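PDB 6LUM: succinate dehydrogenase subunit B from Mycolicibacterium smegmatis MC2 51, which probably serves as the iron-sulfur subunit of succinate dehydrogenase, passing electrons from succinate oxidation through its three clusters towards the quinone site. Local coordinates for residues J[84-89]-J[118-123]; J[93-98]-J[175-180]; J[24-29]-J[48-53]; J[30-35]-J[66-71]; J[142-147]-J[211-216]. All blocks are in the same frame, centred on the assembly; numbering follows the deposited sequence.

How the contacts relate
Contacts 1, 3 and 4 all reach the same five-stranded sheet of the 2Fe-2S domain. Contacts 3 and 4 share strand 27-32, their centres about 17 Å apart, and meet where Val-48 CG1 packs on Leu-67 CD1; contact 4 meets contact 1 through Ala-31 and Glu-118. Contacts 1 and 2, with centres about 8 Å apart, both reach the 2Fe-2S cluster, Asp-85 and Cys-97 lying at its same iron, and are tied by a probable hydrogen bond from Arg-94 N to Met-87 O. Contact 2 then crosses to the 4Fe-4S cluster. Contact 5 lies about 47 Å from contact 3, centre to centre, on the opposite side of the chain's centre.

Contact 1 of 5, residues J[84-89]-J[118-123]; sequences SDAMRI and EPIRGL. With FES (Fe2/s2 (inorganic) cluster), chain B.
In the mixed sheet of the 2Fe-2S domain, Arg-88 and Glu-118 form an antiparallel hydrogen-bonded pair where strand 88-89 meets the end of strand 114-118. Arg-88 N reaches Glu-118 O at 2.8 Å, nearly head-on to the carbonyl (C=O...N angle 175°), and Glu-118 N returns a bond to Arg-88 O at 3.0 Å. The Arg-88 side chain then bends at chi3 (-62°), which swings its guanidinium back over the chain beyond Glu-118. There NE (2.8 Å) and NH2 (3.0 Å) both donate to Pro-119 O, a side-on grip on one oxygen that lies in the guanidinium plane and should fix the rotation of the group. Its two faces are occupied as well. Arg-121 CB sits over the centre of one, while the Glu-118 carboxylate stacks on the other with the planes 15° apart. The salt bridge from Arg-88 NH1 to Glu-118 OE2 is long, 3.7 Å, and since the oxygen stands well out of the plane it rests on charge alone. Thr-19 of subunit C packs on both residues. Nearer the cluster, Ala-86 CB touches Ile-120 CG2 at 4.1 Å, and Ala-86 also rests on Cys-179. Immediately before Ala-86, Asp-85 binds iron FE2 of the 2Fe-2S cluster through both carboxylate oxygens, each at 2.5 Å. A cluster-binding loop that runs straight into a strand of the sheet is typical of the beta-grasp fold of plant-type 2Fe-2S ferredoxins, here with an aspartate among the cysteine ligands.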
# COMPACT_ATOMS: atom_id res chain seq x y z
N SER J 84 -10.17 31.56 12.65
CA SER J 84 -11.40 31.35 11.90
C SER J 84 -11.78 32.55 11.05
O SER J 84 -12.51 32.40 10.08
CB SER J 84 -12.53 30.98 12.85
OG SER J 84 -12.78 32.01 13.77
N ASP J 85 -11.26 33.73 11.36
CA ASP J 85 -11.71 34.92 10.65
C ASP J 85 -10.64 35.54 9.77
O ASP J 85 -10.43 36.75 9.81
CB ASP J 85 -12.18 35.97 11.64
CG ASP J 85 -11.22 36.15 12.72
OD1 ASP J 85 -10.26 35.39 12.74
OD2 ASP J 85 -11.41 37.04 13.55
N ALA J 86 -9.95 34.73 8.98
CA ALA J 86 -9.07 35.27 7.97
C ALA J 86 -9.88 36.05 6.95
O ALA J 86 -10.87 35.56 6.42
CB ALA J 86 -8.31 34.14 7.28
N MET J 87 -9.46 37.28 6.69
CA MET J 87 -10.10 38.15 5.71
C MET J 87 -9.03 38.90 4.96
O MET J 87 -7.87 38.91 5.34
CB MET J 87 -11.05 39.14 6.38
CG MET J 87 -12.38 38.57 6.77
SD MET J 87 -13.11 39.46 8.13
CE MET J 87 -14.27 38.24 8.69
N ARG J 88 -9.45 39.54 3.87
CA ARG J 88 -8.63 40.49 3.14
C ARG J 88 -9.07 41.88 3.55
O ARG J 88 -10.17 42.32 3.20
CB ARG J 88 -8.80 40.32 1.64
CG ARG J 88 -7.71 39.60 0.96
CD ARG J 88 -7.85 39.78 -0.51
NE ARG J 88 -9.10 39.20 -0.99
CZ ARG J 88 -9.57 39.38 -2.21
NH1 ARG J 88 -8.89 40.12 -3.07
NH2 ARG J 88 -10.71 38.82 -2.58
N ILE J 89 -8.22 42.57 4.29
CA ILE J 89 -8.52 43.88 4.84
C ILE J 89 -7.50 44.84 4.28
O ILE J 89 -6.33 44.82 4.69
CB ILE J 89 -8.49 43.88 6.36
CG1 ILE J 89 -9.50 42.87 6.90
CG2 ILE J 89 -8.77 45.26 6.89
CD1 ILE J 89 -9.07 42.21 8.15
N GLU J 118 -13.04 42.00 2.55
CA GLU J 118 -13.54 41.08 1.54
C GLU J 118 -12.93 39.71 1.80
O GLU J 118 -11.91 39.60 2.47
CB GLU J 118 -13.20 41.58 0.13
CG GLU J 118 -11.77 41.91 -0.05
CD GLU J 118 -11.51 42.62 -1.34
OE1 GLU J 118 -12.46 42.75 -2.14
OE2 GLU J 118 -10.38 43.11 -1.54
N PRO J 119 -13.56 38.64 1.31
CA PRO J 119 -13.07 37.30 1.62
C PRO J 119 -11.67 37.06 1.10
O PRO J 119 -11.15 37.79 0.25
CB PRO J 119 -14.08 36.39 0.92
CG PRO J 119 -14.75 37.23 -0.05
CD PRO J 119 -14.80 38.58 0.54
N ILE J 120 -11.04 36.01 1.62
CA ILE J 120 -9.72 35.64 1.14
C ILE J 120 -9.85 35.05 -0.26
O ILE J 120 -10.89 34.53 -0.65
CB ILE J 120 -9.04 34.65 2.11
CG1 ILE J 120 -9.95 33.48 2.43
CG2 ILE J 120 -8.67 35.36 3.37
CD1 ILE J 120 -9.39 32.55 3.46
N ARG J 121 -8.77 35.14 -1.02
CA ARG J 121 -8.80 34.88 -2.45
C ARG J 121 -8.20 33.53 -2.77
O ARG J 121 -7.02 33.30 -2.52
CB ARG J 121 -8.04 35.97 -3.20
CG ARG J 121 -7.84 35.65 -4.64
CD ARG J 121 -7.24 36.80 -5.38
NE ARG J 121 -6.85 36.37 -6.71
CZ ARG J 121 -6.12 37.09 -7.53
NH1 ARG J 121 -5.70 38.29 -7.17
NH2 ARG J 121 -5.81 36.61 -8.72
N GLY J 122 -8.99 32.65 -3.35
CA GLY J 122 -8.47 31.37 -3.79
C GLY J 122 -9.43 30.25 -3.50
O GLY J 122 -9.33 29.16 -4.07
N LEU J 123 -10.38 30.51 -2.61
CA LEU J 123 -11.34 29.52 -2.16
C LEU J 123 -12.74 29.96 -2.55
O LEU J 123 -13.02 31.15 -2.63
CB LEU J 123 -11.25 29.33 -0.65
CG LEU J 123 -9.93 28.86 -0.05
CD1 LEU J 123 -9.91 29.12 1.41
CD2 LEU J 123 -9.73 27.41 -0.30
FE1 FES B . -10.69 33.34 16.30
FE2 FES B . -9.74 35.92 15.08
S1 FES B . -11.52 35.35 16.23
S2 FES B . -8.81 33.98 15.39

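Contact 2 of 5, residues J[93-98]-J[175-180]; sequences NRLACK and ILCACC. With SF4 (iron/sulfur cluster), chain C; FES (Fe2/s2 (inorganic) cluster), chain B.
Leu-95 is the apolar centre of this contact, its CD1 methyl resting between two cysteines of segment 175-180: 3.7 Å from Cys-179 SG and 3.8 Å from Cys-177 CB. The other branch, CD2, looks towards Ile-175 CD1 more loosely, at 4.4 Å. Cys-177 shows its CB to the leucine while its SG binds iron FE2 of the 4Fe-4S cluster at 2.4 Å. Its chi1 of 63° sets the sulfur between backbone N and carbonyl carbon, leaving the methylene to meet Leu-95. Cys-180 SG binds iron FE1 of the same cluster, and Cys-174 and Cys-240 also line its pocket. The spacing of Cys-174, Cys-177 and Cys-180 is the CxxCxxC pattern of ferredoxin-type 4Fe-4S sites. Cys-179 stands outside that pattern and turns its sulfur to Leu-95 and to Asn-93 CB; its backbone N donates to Cys-177 SG at 3.6 Å, nearly straight (163°), a bond that would be expected to stabilise the ligand thiolate. On the opposite segment, Cys-97 SG lies 2.7 Å from iron FE2 of the 2Fe-2S cluster, so Leu-95, two residues before a ligand of one cluster, packs on the binding loop of the other. At the polar edge, Asn-93 ND2 donates to Cys-179 O at 3.0 Å in a bent bond, coming from above the carbonyl plane, 41° out of it. Replacing Asn-93 by a leucine would probably leave Cys-179 O without this donor and the two loops without their direct hydrogen bond. Asn-93 ND2 has a second, weak bond to Thr-182 OG1, and Tyr-21 of subunit C packs on the asparagine.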
# COMPACT_ATOMS: atom_id res chain seq x y z
N ASN J 93 -4.16 39.82 3.78
CA ASN J 93 -4.86 38.91 4.68
C ASN J 93 -4.53 39.24 6.13
O ASN J 93 -3.38 39.50 6.46
CB ASN J 93 -4.44 37.48 4.39
CG ASN J 93 -5.02 36.96 3.12
OD1 ASN J 93 -5.56 37.70 2.34
ND2 ASN J 93 -4.89 35.68 2.90
N ARG J 94 -5.54 39.21 7.01
CA ARG J 94 -5.25 39.76 8.34
C ARG J 94 -5.73 39.01 9.58
O ARG J 94 -5.13 39.24 10.63
CB ARG J 94 -5.76 41.19 8.45
CG ARG J 94 -4.99 42.23 7.70
CD ARG J 94 -3.57 42.45 8.20
NE ARG J 94 -2.59 41.77 7.36
CZ ARG J 94 -1.29 41.73 7.60
NH1 ARG J 94 -0.79 42.34 8.66
NH2 ARG J 94 -0.48 41.11 6.76
N LEU J 95 -6.76 38.15 9.56
CA LEU J 95 -7.38 37.77 10.84
C LEU J 95 -8.01 38.95 11.57
O LEU J 95 -7.42 39.48 12.50
CB LEU J 95 -6.43 37.06 11.80
CG LEU J 95 -6.57 35.59 12.12
CD1 LEU J 95 -6.50 34.71 10.94
CD2 LEU J 95 -5.45 35.27 13.04
N ALA J 96 -9.20 39.35 11.12
CA ALA J 96 -9.86 40.58 11.54
C ALA J 96 -9.86 40.84 13.04
O ALA J 96 -10.12 41.96 13.45
CB ALA J 96 -11.30 40.55 11.07
N CYS J 97 -9.62 39.84 13.87
CA CYS J 97 -9.61 40.08 15.31
C CYS J 97 -8.35 40.77 15.79
O CYS J 97 -8.23 41.03 16.98
CB CYS J 97 -9.75 38.77 16.08
SG CYS J 97 -8.25 37.84 16.24
N LYS J 98 -7.42 41.08 14.90
CA LYS J 98 -6.13 41.60 15.30
C LYS J 98 -5.75 42.92 14.66
O LYS J 98 -4.63 43.39 14.89
CB LYS J 98 -5.03 40.58 14.98
CG LYS J 98 -5.08 39.37 15.83
CD LYS J 98 -4.08 38.38 15.38
CE LYS J 98 -3.34 37.86 16.56
NZ LYS J 98 -2.24 36.97 16.14
N ILE J 175 -2.09 27.48 13.19
CA ILE J 175 -3.49 27.38 13.58
C ILE J 175 -4.40 27.08 12.40
O ILE J 175 -5.62 27.00 12.59
CB ILE J 175 -3.98 28.66 14.27
CG1 ILE J 175 -3.82 29.86 13.36
CG2 ILE J 175 -3.24 28.87 15.52
CD1 ILE J 175 -4.09 31.17 14.03
N LEU J 176 -3.85 26.89 11.21
CA LEU J 176 -4.60 26.51 10.02
C LEU J 176 -5.67 27.54 9.68
O LEU J 176 -6.85 27.23 9.59
CB LEU J 176 -5.20 25.12 10.19
CG LEU J 176 -4.26 23.93 10.18
CD1 LEU J 176 -4.96 22.76 10.78
CD2 LEU J 176 -3.86 23.64 8.77
N CYS J 177 -5.24 28.77 9.46
CA CYS J 177 -6.16 29.84 9.13
C CYS J 177 -6.25 30.14 7.64
O CYS J 177 -7.23 30.75 7.22
CB CYS J 177 -5.79 31.12 9.88
SG CYS J 177 -4.22 31.81 9.49
N ALA J 178 -5.27 29.71 6.85
CA ALA J 178 -5.18 29.90 5.41
C ALA J 178 -4.84 31.32 5.01
O ALA J 178 -5.02 31.69 3.87
CB ALA J 178 -6.46 29.46 4.70
N CYS J 179 -4.34 32.14 5.92
CA CYS J 179 -3.88 33.47 5.55
C CYS J 179 -2.68 33.42 4.63
O CYS J 179 -2.35 34.43 4.01
CB CYS J 179 -3.53 34.29 6.79
SG CYS J 179 -4.89 35.09 7.61
N CYS J 180 -2.00 32.29 4.55
CA CYS J 180 -0.80 32.11 3.75
C CYS J 180 -1.12 31.53 2.39
O CYS J 180 -0.72 32.08 1.37
CB CYS J 180 0.18 31.21 4.50
SG CYS J 180 -0.30 29.50 4.52
FE1 SF4 C . -0.37 29.67 6.91
FE2 SF4 C . -2.19 30.57 9.12
FE3 SF4 C . 0.80 30.76 9.48
FE4 SF4 C . -0.58 28.08 9.49
S1 SF4 C . -0.81 29.89 10.59
S2 SF4 C . 1.02 28.96 8.37
S3 SF4 C . -1.95 28.77 8.02
S4 SF4 C . -0.60 31.46 8.03
FE1 FES B . -10.69 33.34 16.30
FE2 FES B . -9.74 35.92 15.08
S1 FES B . -11.52 35.35 16.23
S2 FES B . -8.81 33.98 15.39

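Contact 3 of 5, residues J[24-29]-J[48-53]; sequences VMVTLK and VPCLPS
The flat groups that meet here are the peptide units of Val-26 and Val-48, edge to edge through one hydrogen bond. The Val-48 N-H meets the Val-26 carbonyl end-on: N...O is 3.0 Å, the angle at the hydrogen 167°, and the C=O...N angle 173°. Beside it, Met-25 CA makes a bent CA-H...O contact with Val-48 O, at 3.2 Å. The ring of Pro-49, which is puckered, is touched at CB by Met-25 SD, 4.1 Å away, the two side chains crossing at a slant. Met-25 reaches it because its chain folds at chi2 (-66°) and again at chi3, which curls the thioether back to the CB side of the proline from a backbone that directs CB away. The hydrogen bond and the CA-H...O contact continue the pairing of strands 27-32 and 42-47, which run antiparallel as the edge hairpin of the beta-grasp sheet in the 2Fe-2S domain. Val-26, Leu-28, Val-48 and Cys-50 supply the apolar part of the contact. Val-26 CG2 meets Cys-50 CB at 3.6 Å. Leu-28 CD1 lies 4.1 Å from Val-48 CG2, the side chains crossing at about a right angle; the same methyl of Val-48 lies 3.7 Å from Val-26 O, alongside the hydrogen bond. Helix 56-67 packs on this group of residues, with Val-63 touching Leu-28 and Val-48 and Tyr-62 touching Pro-49, while Met-101 and Met-104 from a loop reach Cys-50.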
# COMPACT_ATOMS: atom_id res chain seq x y z
N VAL J 24 -15.10 57.99 15.98
CA VAL J 24 -14.51 58.51 14.76
C VAL J 24 -15.38 58.18 13.55
O VAL J 24 -15.16 58.77 12.48
CB VAL J 24 -13.08 57.98 14.56
CG1 VAL J 24 -12.32 58.86 13.59
CG2 VAL J 24 -12.36 57.94 15.89
N MET J 25 -16.35 57.29 13.68
CA MET J 25 -17.33 57.02 12.64
C MET J 25 -16.64 56.50 11.37
O MET J 25 -16.95 56.91 10.26
CB MET J 25 -18.16 58.27 12.35
CG MET J 25 -18.81 58.87 13.58
SD MET J 25 -20.06 57.82 14.34
CE MET J 25 -21.14 57.52 12.94
N VAL J 26 -15.70 55.58 11.58
CA VAL J 26 -15.03 54.91 10.47
C VAL J 26 -16.05 54.27 9.54
O VAL J 26 -17.12 53.82 9.96
CB VAL J 26 -14.05 53.87 11.04
CG1 VAL J 26 -13.38 53.08 9.95
CG2 VAL J 26 -13.02 54.55 11.89
N THR J 27 -15.71 54.23 8.26
CA THR J 27 -16.54 53.62 7.24
C THR J 27 -15.94 52.28 6.83
O THR J 27 -14.72 52.18 6.65
CB THR J 27 -16.67 54.53 6.02
OG1 THR J 27 -17.48 55.66 6.35
CG2 THR J 27 -17.30 53.79 4.86
N LEU J 28 -16.77 51.26 6.71
CA LEU J 28 -16.36 49.96 6.21
C LEU J 28 -16.96 49.74 4.83
O LEU J 28 -18.05 50.23 4.54
CB LEU J 28 -16.81 48.83 7.14
CG LEU J 28 -16.59 48.97 8.64
CD1 LEU J 28 -17.31 47.85 9.34
CD2 LEU J 28 -15.13 48.93 8.98
N LYS J 29 -16.25 49.01 3.99
CA LYS J 29 -16.71 48.67 2.65
C LYS J 29 -16.69 47.16 2.52
O LYS J 29 -15.68 46.58 2.13
CB LYS J 29 -15.84 49.31 1.59
CG LYS J 29 -16.34 50.64 1.09
CD LYS J 29 -15.47 51.16 -0.03
CE LYS J 29 -15.51 50.22 -1.21
NZ LYS J 29 -14.65 50.71 -2.31
N VAL J 48 -19.77 53.08 11.05
CA VAL J 48 -19.81 52.56 12.42
C VAL J 48 -18.86 53.37 13.29
O VAL J 48 -17.87 53.91 12.79
CB VAL J 48 -19.45 51.07 12.45
CG1 VAL J 48 -20.41 50.29 11.61
CG2 VAL J 48 -18.06 50.88 11.94
N PRO J 49 -19.11 53.48 14.59
CA PRO J 49 -18.18 54.21 15.45
C PRO J 49 -17.01 53.34 15.86
O PRO J 49 -17.15 52.13 16.05
CB PRO J 49 -19.05 54.58 16.66
CG PRO J 49 -20.01 53.49 16.74
CD PRO J 49 -20.32 53.08 15.33
N CYS J 50 -15.85 53.97 15.99
CA CYS J 50 -14.62 53.29 16.36
C CYS J 50 -14.09 53.88 17.66
O CYS J 50 -14.52 54.93 18.11
CB CYS J 50 -13.58 53.42 15.24
SG CYS J 50 -11.99 52.66 15.58
N LEU J 51 -13.15 53.17 18.26
CA LEU J 51 -12.49 53.59 19.49
C LEU J 51 -11.00 53.34 19.37
O LEU J 51 -10.53 52.76 18.39
CB LEU J 51 -13.04 52.83 20.71
CG LEU J 51 -14.26 53.33 21.48
CD1 LEU J 51 -13.96 54.70 22.05
CD2 LEU J 51 -15.51 53.35 20.64
N PRO J 52 -10.21 53.79 20.35
CA PRO J 52 -8.82 53.32 20.41
C PRO J 52 -8.72 51.85 20.76
O PRO J 52 -7.87 51.14 20.20
CB PRO J 52 -8.20 54.21 21.50
CG PRO J 52 -9.05 55.42 21.51
CD PRO J 52 -10.43 54.93 21.26
N SER J 53 -9.55 51.37 21.67
CA SER J 53 -9.54 49.96 22.06
C SER J 53 -10.63 49.19 21.33
O SER J 53 -11.52 48.59 21.93
CB SER J 53 -9.70 49.83 23.57
OG SER J 53 -8.57 50.36 24.24

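Contact 4 of 5, residues J[30-35]-J[66-71]; sequences IARFNP and YLDGTL
Arg-32, at the end of strand 27-32, reaches out to Asp-68, Thr-70 and Leu-71 in the turn that follows helix 56-67. Bends at chi2 (-75°) and chi3 curl its chain and bring the guanidinium to this turn. Thr-70 CB lies at the guanidinium edge, near its plane, 3.4 Å from Arg-32 NH2. Leu-71 covers one face with CB, off towards the rim, and its CD1 comes to 4.2 Å from Arg-32 NE and 4.0 Å from Ile-30 CG2, which extends the contact into the apolar layer between sheet and helix. The Asp-68 side chain comes to meet that of Arg-32 from the other direction and forms a salt bridge from OD2 to Arg-32 NH1; the modelled separation of 2.4 Å is too short to be trusted in detail at this resolution. The guanidinium and carboxylate planes stand 74° apart, far from a flat paired geometry. The second carboxylate oxygen, Asp-68 OD1, accepts from Thr-70 N at 3.2 Å (N-H...O 168°), met from above the carboxylate plane, an Asx turn. One carboxylate therefore serves two ends: OD1 shapes the turn and OD2 meets the strand's arginine, consistent with a partly exposed electrostatic tie between the strand and the end of the helix.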
# COMPACT_ATOMS: atom_id res chain seq x y z
N ILE J 30 -17.79 46.53 2.82
CA ILE J 30 -17.86 45.08 2.75
C ILE J 30 -18.11 44.70 1.31
O ILE J 30 -18.68 45.49 0.55
CB ILE J 30 -18.96 44.53 3.67
CG1 ILE J 30 -18.86 45.15 5.06
CG2 ILE J 30 -18.81 43.05 3.84
CD1 ILE J 30 -17.63 44.80 5.77
N ALA J 31 -17.68 43.51 0.91
CA ALA J 31 -17.96 43.00 -0.43
C ALA J 31 -19.04 41.94 -0.31
O ALA J 31 -18.75 40.75 -0.19
CB ALA J 31 -16.69 42.45 -1.06
N ARG J 32 -20.29 42.37 -0.35
CA ARG J 32 -21.40 41.47 -0.11
C ARG J 32 -21.64 40.58 -1.31
O ARG J 32 -21.43 40.97 -2.46
CB ARG J 32 -22.67 42.26 0.20
CG ARG J 32 -22.46 43.41 1.16
CD ARG J 32 -22.29 42.93 2.58
NE ARG J 32 -23.35 42.01 2.96
CZ ARG J 32 -24.54 42.38 3.41
NH1 ARG J 32 -24.83 43.67 3.54
NH2 ARG J 32 -25.45 41.48 3.73
N PHE J 33 -22.11 39.36 -1.02
CA PHE J 33 -22.46 38.38 -2.05
C PHE J 33 -23.46 37.43 -1.44
O PHE J 33 -23.12 36.69 -0.51
CB PHE J 33 -21.23 37.63 -2.53
CG PHE J 33 -21.54 36.34 -3.24
CD1 PHE J 33 -21.88 36.34 -4.57
CD2 PHE J 33 -21.47 35.14 -2.57
CE1 PHE J 33 -22.16 35.15 -5.22
CE2 PHE J 33 -21.76 33.96 -3.22
CZ PHE J 33 -22.10 33.97 -4.54
N ASN J 34 -24.67 37.44 -1.93
CA ASN J 34 -25.73 36.57 -1.44
C ASN J 34 -25.80 35.33 -2.31
O ASN J 34 -25.88 35.45 -3.53
CB ASN J 34 -27.07 37.30 -1.46
CG ASN J 34 -27.98 36.89 -0.33
OD1 ASN J 34 -27.71 35.95 0.40
ND2 ASN J 34 -29.07 37.63 -0.16
N PRO J 35 -25.75 34.13 -1.74
CA PRO J 35 -25.63 32.94 -2.58
C PRO J 35 -26.93 32.52 -3.24
O PRO J 35 -26.91 31.82 -4.26
CB PRO J 35 -25.15 31.87 -1.59
CG PRO J 35 -25.74 32.29 -0.32
CD PRO J 35 -25.72 33.79 -0.31
N TYR J 66 -26.49 45.64 14.71
CA TYR J 66 -27.40 46.77 14.63
C TYR J 66 -27.83 47.10 13.20
O TYR J 66 -29.02 47.03 12.88
CB TYR J 66 -26.76 47.97 15.32
CG TYR J 66 -26.37 47.65 16.74
CD1 TYR J 66 -25.07 47.37 17.07
CD2 TYR J 66 -27.32 47.58 17.73
CE1 TYR J 66 -24.71 47.06 18.36
CE2 TYR J 66 -26.98 47.27 19.02
CZ TYR J 66 -25.67 47.01 19.33
OH TYR J 66 -25.32 46.70 20.62
N LEU J 67 -26.89 47.45 12.33
CA LEU J 67 -27.28 47.97 11.02
C LEU J 67 -27.77 46.86 10.10
O LEU J 67 -28.94 46.84 9.71
CB LEU J 67 -26.10 48.70 10.38
CG LEU J 67 -25.26 49.58 11.29
CD1 LEU J 67 -23.98 49.94 10.60
CD2 LEU J 67 -26.01 50.82 11.68
N ASP J 68 -26.89 45.93 9.75
CA ASP J 68 -27.22 44.81 8.88
C ASP J 68 -27.62 43.60 9.71
O ASP J 68 -28.16 43.75 10.81
CB ASP J 68 -26.07 44.46 7.94
CG ASP J 68 -26.57 44.02 6.58
OD1 ASP J 68 -27.66 43.42 6.53
OD2 ASP J 68 -25.89 44.27 5.57
N GLY J 69 -27.39 42.41 9.17
CA GLY J 69 -27.87 41.20 9.80
C GLY J 69 -28.02 40.09 8.80
O GLY J 69 -28.27 38.94 9.16
N THR J 70 -27.85 40.42 7.53
CA THR J 70 -27.55 39.43 6.52
C THR J 70 -26.05 39.14 6.44
O THR J 70 -25.65 38.16 5.81
CB THR J 70 -28.07 39.90 5.16
OG1 THR J 70 -29.44 40.30 5.30
CG2 THR J 70 -28.02 38.79 4.13
N LEU J 71 -25.23 39.96 7.09
CA LEU J 71 -23.78 39.85 6.99
C LEU J 71 -23.27 38.70 7.85
O LEU J 71 -23.45 38.70 9.06
CB LEU J 71 -23.13 41.16 7.44
CG LEU J 71 -21.61 41.14 7.53
CD1 LEU J 71 -21.03 40.75 6.20
CD2 LEU J 71 -21.11 42.49 7.94

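Contact 5 of 5, residues J[142-147]-J[211-216]; sequences AVKPFL and DEAAAE
Lys-144 is the first residue of segment 142-147 to meet the other segment, with CB directed at it. The chain bends at chi3 (-37°) and lies across the Glu-216 side chain at about a right angle, bringing CE to 3.2 Å from Glu-216 OE1. The ammonium itself is farther off: Lys-144 NZ to Glu-216 OE1 is 3.8 Å, a long salt bridge without a hydrogen bond. NZ also comes to 3.5 Å from CB of Ala-213, which occupies the N-cap position of helix 214-221. With an alanine here the ammonium and its methylenes are gone, which would probably leave the Glu-216 carboxylate without this positive mate and Ala-213 CB without its neighbour. Pro-145 is the centre of an inverse gamma turn, closed by a weak bond from Phe-146 N to Lys-144 O at 2.9 Å. Beyond the turn, Leu-147 CA lies 3.9 Å from Asp-211 OD1 and Leu-147 CG 4.1 Å from the same oxygen, as the two side chains run antiparallel alongside one another. Asp-211 OD1 goes on to accept from Val-148 N, and OD2 forms a salt bridge with Arg-217, whose NE is hydrogen-bonded to Lys-144 O, so that Arg-217 ties both segments together. The contact thus joins the loop after helix 134-140 to the start of helix 214-221. Helix 196-206 packs on Val-143 and Pro-145 and, through Phe-205, on Asp-211; Ala-27 of subunit D lies against Asp-211 and Ala-214, and Lys-153 of subunit A binds Leu-147 O.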
# COMPACT_ATOMS: atom_id res chain seq x y z
N ALA J 142 -3.64 15.64 2.74
CA ALA J 142 -3.12 14.89 1.61
C ALA J 142 -1.62 14.75 1.69
O ALA J 142 -1.05 14.00 0.90
CB ALA J 142 -3.50 15.56 0.29
N VAL J 143 -0.97 15.47 2.59
CA VAL J 143 0.43 15.27 2.91
C VAL J 143 0.60 14.28 4.05
O VAL J 143 1.69 14.16 4.61
CB VAL J 143 1.12 16.60 3.24
CG1 VAL J 143 0.97 17.56 2.09
CG2 VAL J 143 0.52 17.19 4.50
N LYS J 144 -0.46 13.56 4.41
CA LYS J 144 -0.51 12.64 5.53
C LYS J 144 -0.01 13.31 6.80
O LYS J 144 1.08 12.99 7.29
CB LYS J 144 0.32 11.39 5.24
CG LYS J 144 -0.26 10.50 4.17
CD LYS J 144 0.38 9.13 4.24
CE LYS J 144 1.84 9.23 4.61
NZ LYS J 144 2.32 8.03 5.32
N PRO J 145 -0.76 14.23 7.36
CA PRO J 145 -0.30 15.03 8.50
C PRO J 145 -0.49 14.35 9.84
O PRO J 145 -0.98 14.95 10.80
CB PRO J 145 -1.17 16.28 8.39
CG PRO J 145 -2.44 15.76 7.88
CD PRO J 145 -2.11 14.64 6.94
N PHE J 146 -0.10 13.08 9.93
CA PHE J 146 -0.20 12.33 11.17
C PHE J 146 1.04 11.48 11.34
O PHE J 146 1.74 11.17 10.38
CB PHE J 146 -1.45 11.46 11.20
CG PHE J 146 -1.75 10.79 9.91
CD1 PHE J 146 -1.09 9.65 9.53
CD2 PHE J 146 -2.72 11.29 9.07
CE1 PHE J 146 -1.38 9.03 8.35
CE2 PHE J 146 -3.00 10.67 7.89
CZ PHE J 146 -2.33 9.54 7.53
N LEU J 147 1.32 11.12 12.58
CA LEU J 147 2.51 10.33 12.88
C LEU J 147 2.28 8.89 12.45
O LEU J 147 1.40 8.21 12.99
CB LEU J 147 2.83 10.40 14.36
CG LEU J 147 4.30 10.31 14.73
CD1 LEU J 147 4.93 11.67 14.60
CD2 LEU J 147 4.47 9.78 16.13
N ASP J 211 9.18 9.41 13.44
CA ASP J 211 8.28 9.23 12.32
C ASP J 211 8.91 8.25 11.33
O ASP J 211 10.13 8.21 11.16
CB ASP J 211 7.98 10.56 11.63
CG ASP J 211 6.74 10.50 10.77
OD1 ASP J 211 5.88 9.65 11.03
OD2 ASP J 211 6.62 11.31 9.84
N GLU J 212 8.07 7.46 10.68
CA GLU J 212 8.52 6.43 9.76
C GLU J 212 7.91 6.60 8.37
O GLU J 212 7.71 5.63 7.65
CB GLU J 212 8.19 5.04 10.29
CG GLU J 212 8.51 4.86 11.75
CD GLU J 212 8.00 3.55 12.29
OE1 GLU J 212 7.56 2.71 11.47
OE2 GLU J 212 8.03 3.35 13.52
N ALA J 213 7.57 7.83 8.00
CA ALA J 213 7.10 8.10 6.65
C ALA J 213 7.67 9.41 6.12
O ALA J 213 7.07 10.04 5.25
CB ALA J 213 5.58 8.13 6.60
N ALA J 214 8.82 9.83 6.65
CA ALA J 214 9.47 11.02 6.12
C ALA J 214 9.76 10.89 4.64
O ALA J 214 9.52 11.82 3.87
CB ALA J 214 10.77 11.29 6.88
N ALA J 215 10.25 9.72 4.22
CA ALA J 215 10.57 9.53 2.81
C ALA J 215 9.31 9.53 1.95
O ALA J 215 9.32 10.06 0.83
CB ALA J 215 11.33 8.22 2.63
N GLU J 216 8.21 8.99 2.46
CA GLU J 216 6.98 8.97 1.68
C GLU J 216 6.38 10.36 1.56
O GLU J 216 5.85 10.73 0.51
CB GLU J 216 5.98 8.00 2.31
CG GLU J 216 4.97 7.45 1.32
CD GLU J 216 3.85 8.41 1.01
OE1 GLU J 216 3.50 9.21 1.90
OE2 GLU J 216 3.33 8.36 -0.12